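Local coordinates for protein ATP-dependent DNA helicase PIF1 (Candida albicans, PDB 7OTJ) that couples ATP hydrolysis to 5'-to-3' DNA unwinding and probably resolves G-quadruplexes to maintain nuclear and mitochondrial genome stability, at residues L139-V152 and E166-I180. Sequence-based numbering, arbitrary orientation.
Sequences LVACGDFYQLPPVV and EVFFAFESSAWKETI. With ALF (tetrafluoroaluminate ion), chain F; nucleotides of chain C.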
# COMPACT_ATOMS: atom_id res chain seq x y z
N LEU A 139 2.77 11.12 -17.35
CA LEU A 139 2.98 10.85 -15.93
C LEU A 139 1.88 11.54 -15.13
O LEU A 139 1.65 12.74 -15.29
CB LEU A 139 4.36 11.34 -15.50
CG LEU A 139 4.76 11.10 -14.05
CD1 LEU A 139 4.79 9.62 -13.75
CD2 LEU A 139 6.12 11.72 -13.80
N VAL A 140 1.21 10.77 -14.28
CA VAL A 140 0.17 11.28 -13.38
C VAL A 140 0.59 10.91 -11.97
O VAL A 140 0.38 9.78 -11.52
CB VAL A 140 -1.22 10.72 -13.70
CG1 VAL A 140 -2.25 11.24 -12.68
CG2 VAL A 140 -1.64 11.07 -15.14
N ALA A 141 1.22 11.85 -11.27
CA ALA A 141 1.64 11.64 -9.89
C ALA A 141 0.57 12.13 -8.93
O ALA A 141 -0.03 13.20 -9.13
CB ALA A 141 2.96 12.35 -9.61
N CYS A 142 0.35 11.38 -7.86
CA CYS A 142 -0.73 11.66 -6.92
C CYS A 142 -0.25 11.34 -5.52
O CYS A 142 0.23 10.23 -5.26
CB CYS A 142 -1.98 10.85 -7.28
SG CYS A 142 -3.31 10.96 -6.08
N GLY A 143 -0.38 12.30 -4.60
CA GLY A 143 -0.00 12.04 -3.23
C GLY A 143 0.17 13.33 -2.45
O GLY A 143 -0.34 14.38 -2.83
N ASP A 144 0.91 13.22 -1.35
CA ASP A 144 1.03 14.30 -0.37
C ASP A 144 2.42 14.19 0.25
O ASP A 144 2.69 13.21 0.95
CB ASP A 144 -0.07 14.20 0.68
CG ASP A 144 0.00 15.32 1.72
OD1 ASP A 144 0.74 16.31 1.51
OD2 ASP A 144 -0.69 15.20 2.77
N PHE A 145 3.30 15.15 -0.04
CA PHE A 145 4.66 15.05 0.46
C PHE A 145 4.78 15.36 1.95
O PHE A 145 5.85 15.14 2.53
CB PHE A 145 5.60 15.94 -0.35
CG PHE A 145 5.88 15.42 -1.75
CD1 PHE A 145 6.70 14.32 -1.94
CD2 PHE A 145 5.32 16.04 -2.86
CE1 PHE A 145 6.95 13.84 -3.22
CE2 PHE A 145 5.57 15.56 -4.14
CZ PHE A 145 6.39 14.46 -4.32
N TYR A 146 3.72 15.86 2.60
CA TYR A 146 3.72 15.95 4.06
C TYR A 146 3.51 14.59 4.72
O TYR A 146 3.61 14.49 5.94
CB TYR A 146 2.64 16.93 4.55
CG TYR A 146 3.05 18.38 4.52
CD1 TYR A 146 4.25 18.79 5.09
CD2 TYR A 146 2.26 19.34 3.90
CE1 TYR A 146 4.65 20.11 5.06
CE2 TYR A 146 2.65 20.67 3.85
CZ TYR A 146 3.85 21.05 4.44
OH TYR A 146 4.25 22.36 4.40
N GLN A 147 3.22 13.57 3.93
CA GLN A 147 3.08 12.20 4.39
C GLN A 147 4.44 11.51 4.29
O GLN A 147 5.48 12.18 4.18
CB GLN A 147 1.95 11.52 3.62
CG GLN A 147 0.59 12.23 3.84
CD GLN A 147 -0.62 11.41 3.40
OE1 GLN A 147 -0.56 10.19 3.32
NE2 GLN A 147 -1.72 12.10 3.12
N LEU A 148 4.48 10.20 4.46
CA LEU A 148 5.74 9.51 4.71
C LEU A 148 6.73 9.74 3.56
O LEU A 148 6.35 9.64 2.39
CB LEU A 148 5.49 8.03 4.93
CG LEU A 148 4.93 7.78 6.34
CD1 LEU A 148 4.29 6.42 6.50
CD2 LEU A 148 6.04 7.98 7.37
N PRO A 149 7.99 10.05 3.86
CA PRO A 149 9.00 10.22 2.81
C PRO A 149 9.47 8.87 2.29
O PRO A 149 9.07 7.83 2.83
CB PRO A 149 10.13 10.95 3.54
CG PRO A 149 10.04 10.43 4.93
CD PRO A 149 8.56 10.29 5.19
N PRO A 150 10.29 8.84 1.23
CA PRO A 150 10.86 7.56 0.78
C PRO A 150 11.65 6.89 1.90
O PRO A 150 12.34 7.55 2.67
CB PRO A 150 11.77 7.96 -0.39
CG PRO A 150 11.27 9.28 -0.83
CD PRO A 150 10.73 9.96 0.38
N VAL A 151 11.59 5.57 1.94
CA VAL A 151 12.27 4.81 2.99
C VAL A 151 13.77 4.78 2.70
O VAL A 151 14.20 4.43 1.59
CB VAL A 151 11.69 3.40 3.10
CG1 VAL A 151 12.51 2.57 4.08
CG2 VAL A 151 10.23 3.46 3.55
N VAL A 152 14.56 5.18 3.69
CA VAL A 152 16.02 5.14 3.60
C VAL A 152 16.55 4.10 4.59
O VAL A 152 15.82 3.56 5.42
CB VAL A 152 16.66 6.52 3.85
CG1 VAL A 152 16.52 7.40 2.61
CG2 VAL A 152 16.03 7.20 5.07
N GLU A 166 20.49 12.00 2.44
CA GLU A 166 20.20 10.73 1.78
C GLU A 166 18.78 10.71 1.23
O GLU A 166 18.53 10.15 0.15
CB GLU A 166 20.42 9.56 2.75
CG GLU A 166 20.15 8.18 2.16
CD GLU A 166 21.19 7.77 1.13
OE1 GLU A 166 22.37 7.62 1.50
OE2 GLU A 166 20.82 7.59 -0.05
N VAL A 167 17.83 11.31 1.94
CA VAL A 167 16.43 11.32 1.52
C VAL A 167 16.32 12.23 0.30
O VAL A 167 16.54 13.44 0.38
CB VAL A 167 15.50 11.78 2.65
CG1 VAL A 167 14.05 11.70 2.20
CG2 VAL A 167 15.71 10.93 3.89
N PHE A 168 16.00 11.64 -0.85
CA PHE A 168 15.90 12.34 -2.13
C PHE A 168 14.43 12.29 -2.56
O PHE A 168 13.97 11.28 -3.09
CB PHE A 168 16.82 11.71 -3.16
CG PHE A 168 17.04 12.56 -4.37
CD1 PHE A 168 17.60 13.82 -4.26
CD2 PHE A 168 16.71 12.09 -5.63
CE1 PHE A 168 17.80 14.61 -5.38
CE2 PHE A 168 16.92 12.87 -6.76
CZ PHE A 168 17.46 14.13 -6.63
N PHE A 169 13.69 13.36 -2.29
CA PHE A 169 12.27 13.37 -2.60
C PHE A 169 12.03 13.35 -4.11
O PHE A 169 12.90 13.71 -4.92
CB PHE A 169 11.59 14.60 -1.99
CG PHE A 169 11.46 14.53 -0.49
CD1 PHE A 169 12.43 15.11 0.32
CD2 PHE A 169 10.38 13.90 0.10
CE1 PHE A 169 12.32 15.05 1.71
CE2 PHE A 169 10.27 13.85 1.49
CZ PHE A 169 11.23 14.42 2.29
N ALA A 170 10.82 12.94 -4.49
CA ALA A 170 10.50 12.80 -5.91
C ALA A 170 10.55 14.15 -6.62
O ALA A 170 11.01 14.23 -7.77
CB ALA A 170 9.13 12.16 -6.08
N PHE A 171 10.10 15.22 -5.96
CA PHE A 171 10.06 16.54 -6.57
C PHE A 171 11.43 17.15 -6.78
O PHE A 171 11.52 18.24 -7.37
CB PHE A 171 9.19 17.49 -5.74
CG PHE A 171 9.60 17.61 -4.29
CD1 PHE A 171 10.66 18.43 -3.91
CD2 PHE A 171 8.90 16.95 -3.30
CE1 PHE A 171 11.02 18.55 -2.57
CE2 PHE A 171 9.25 17.07 -1.97
CZ PHE A 171 10.31 17.87 -1.60
N GLU A 172 12.50 16.51 -6.31
CA GLU A 172 13.85 17.00 -6.53
C GLU A 172 14.49 16.38 -7.77
O GLU A 172 15.49 16.92 -8.26
CB GLU A 172 14.74 16.70 -5.33
CG GLU A 172 14.15 17.05 -3.97
CD GLU A 172 15.08 16.68 -2.83
OE1 GLU A 172 16.16 17.30 -2.72
OE2 GLU A 172 14.75 15.75 -2.06
N SER A 173 13.99 15.24 -8.22
CA SER A 173 14.61 14.54 -9.33
C SER A 173 14.56 15.37 -10.61
O SER A 173 13.62 16.14 -10.85
CB SER A 173 13.94 13.18 -9.56
OG SER A 173 12.62 13.33 -10.05
N SER A 174 15.57 15.18 -11.45
CA SER A 174 15.52 15.78 -12.78
C SER A 174 14.33 15.24 -13.56
O SER A 174 13.71 15.98 -14.33
CB SER A 174 16.83 15.50 -13.53
OG SER A 174 16.80 16.08 -14.81
N ALA A 175 13.97 13.97 -13.34
CA ALA A 175 12.81 13.39 -14.01
C ALA A 175 11.55 14.19 -13.70
O ALA A 175 10.79 14.55 -14.60
CB ALA A 175 12.64 11.93 -13.60
N TRP A 176 11.32 14.47 -12.41
CA TRP A 176 10.14 15.22 -12.01
C TRP A 176 10.09 16.58 -12.70
O TRP A 176 9.05 16.97 -13.24
CB TRP A 176 10.16 15.40 -10.49
CG TRP A 176 8.98 16.11 -9.92
CD1 TRP A 176 8.78 17.46 -9.86
CD2 TRP A 176 7.84 15.51 -9.30
NE1 TRP A 176 7.57 17.73 -9.25
CE2 TRP A 176 6.98 16.55 -8.90
CE3 TRP A 176 7.46 14.18 -9.05
CZ2 TRP A 176 5.77 16.30 -8.27
CZ3 TRP A 176 6.25 13.94 -8.42
CH2 TRP A 176 5.42 15.00 -8.04
N LYS A 177 11.21 17.30 -12.71
CA LYS A 177 11.19 18.69 -13.17
C LYS A 177 10.94 18.79 -14.67
O LYS A 177 10.34 19.77 -15.13
CB LYS A 177 12.49 19.38 -12.79
CG LYS A 177 12.77 19.33 -11.30
CD LYS A 177 14.05 20.07 -10.93
CE LYS A 177 14.33 19.96 -9.44
NZ LYS A 177 15.61 20.62 -9.06
N GLU A 178 11.39 17.81 -15.45
CA GLU A 178 11.18 17.87 -16.89
C GLU A 178 9.86 17.23 -17.33
O GLU A 178 9.42 17.49 -18.45
CB GLU A 178 12.35 17.21 -17.62
CG GLU A 178 12.31 15.70 -17.64
CD GLU A 178 13.37 15.10 -18.52
OE1 GLU A 178 14.17 15.86 -19.10
OE2 GLU A 178 13.40 13.86 -18.64
N THR A 179 9.21 16.45 -16.47
CA THR A 179 7.98 15.76 -16.85
C THR A 179 6.73 16.44 -16.30
O THR A 179 5.77 16.66 -17.05
CB THR A 179 8.00 14.30 -16.39
OG1 THR A 179 9.20 13.67 -16.83
CG2 THR A 179 6.81 13.57 -16.99
N ILE A 180 6.69 16.72 -14.99
CA ILE A 180 5.52 17.33 -14.37
C ILE A 180 5.31 18.72 -14.95
O ILE A 180 6.19 19.58 -14.86
CB ILE A 180 5.67 17.37 -12.84
CG1 ILE A 180 5.76 15.96 -12.28
CG2 ILE A 180 4.53 18.15 -12.20
CD1 ILE A 180 4.56 15.11 -12.59
AL ALF F . -4.53 9.63 1.81
F1 ALF F . -3.98 8.86 0.31
F2 ALF F . -5.10 10.39 3.33
F3 ALF F . -3.85 11.17 1.22
F4 ALF F . -5.29 8.12 2.39
P DT C 3 7.00 -1.80 6.49
OP1 DT C 3 5.56 -2.08 6.73
OP2 DT C 3 8.03 -2.78 6.91
O5' DT C 3 7.22 -1.49 4.93
C5' DT C 3 6.44 -0.48 4.30
C4' DT C 3 7.04 -0.07 2.95
O4' DT C 3 8.33 0.54 3.15
C3' DT C 3 7.27 -1.19 1.96
O3' DT C 3 6.10 -1.41 1.20
C2' DT C 3 8.41 -0.65 1.09
C1' DT C 3 9.17 0.26 2.05
N1 DT C 3 10.43 -0.34 2.57
C2 DT C 3 11.61 -0.09 1.92
O2 DT C 3 11.69 0.58 0.91
N3 DT C 3 12.72 -0.68 2.50
C4 DT C 3 12.74 -1.45 3.65
O4 DT C 3 13.78 -1.94 4.10
C5 DT C 3 11.46 -1.66 4.29
C7 DT C 3 11.36 -2.49 5.54
C6 DT C 3 10.39 -1.09 3.72
P DT C 2 11.08 -1.53 11.04
OP1 DT C 2 10.30 -1.78 12.27
OP2 DT C 2 12.06 -2.54 10.56
O5' DT C 2 10.04 -1.22 9.87
C5' DT C 2 8.91 -0.40 10.12
C4' DT C 2 8.64 0.55 8.97
O4' DT C 2 9.64 1.58 8.95
C3' DT C 2 8.66 -0.11 7.59
O3' DT C 2 7.34 -0.40 7.20
C2' DT C 2 9.30 0.94 6.68
C1' DT C 2 10.06 1.86 7.63
N1 DT C 2 11.55 1.71 7.57
C2 DT C 2 12.34 2.83 7.48
O2 DT C 2 11.89 3.96 7.42
N3 DT C 2 13.69 2.59 7.45
C4 DT C 2 14.32 1.36 7.51
O4 DT C 2 15.54 1.24 7.47
C5 DT C 2 13.43 0.22 7.62
C7 DT C 2 14.00 -1.17 7.70
C6 DT C 2 12.11 0.45 7.65
O HOH W 1 -2.31 8.92 2.48
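Leu-139 and Thr-179, with CA atoms 7.1 Å apart, mark one end of this contact, and Val-152 and Val-167 the other; between them strand and loop of 139-152 run antiparallel to the returning 166-180, without a hydrogen bond joining the two backbones. The strand alternates, turning Leu-139 and small Ala-141 toward helix 174-179. Leu-139 CB meets the methyl CG2 of Thr-179 at 3.6 Å, while Thr-179 OG1 bonds back to Ala-175 O, a polar group spent within its own helix. Ala-141 CB lies 3.8 Å from Trp-176 CZ3, its shortness suiting the broad indole.

After the strand, the type I turn 144-147 delivers Phe-145 into an aromatic cluster; CG anti to the carbonyl carbon (chi1 -72°) swings its ring toward 166-180. Phe-171 presents its edge to the Phe-145 face, planes at 88°, CD2 over the ring centre; Phe-145 in turn points its own edge, offset, at the Trp-176 face. Rigid Pro-149 and Pro-150 pack on Phe-169, with Pro-149 CB 3.6 Å from Phe-169 CE2. Ser-173 caps the helix, its OG accepting from Trp-176 N.

Across the ends of the turn, Asp-144 OD2 accepts from Gln-147 NE2 through its anti lone pair and also forms a salt bridge with Arg-206; the former bond probably orients Gln-147 NE2, which donates to tetrafluoroaluminate F3 at 3.0 Å. Beyond the prolines, Val-151 CG1 packs against a DNA base, 3.4 Å from C2 of DT2 of chain C. Strand 138-143 lies between strands 103-107 and 21-25 in the P-loop NTPase sheet; helix 503-511 covers Phe-145 and Phe-169, and helix 114-128 flanks Ser-173.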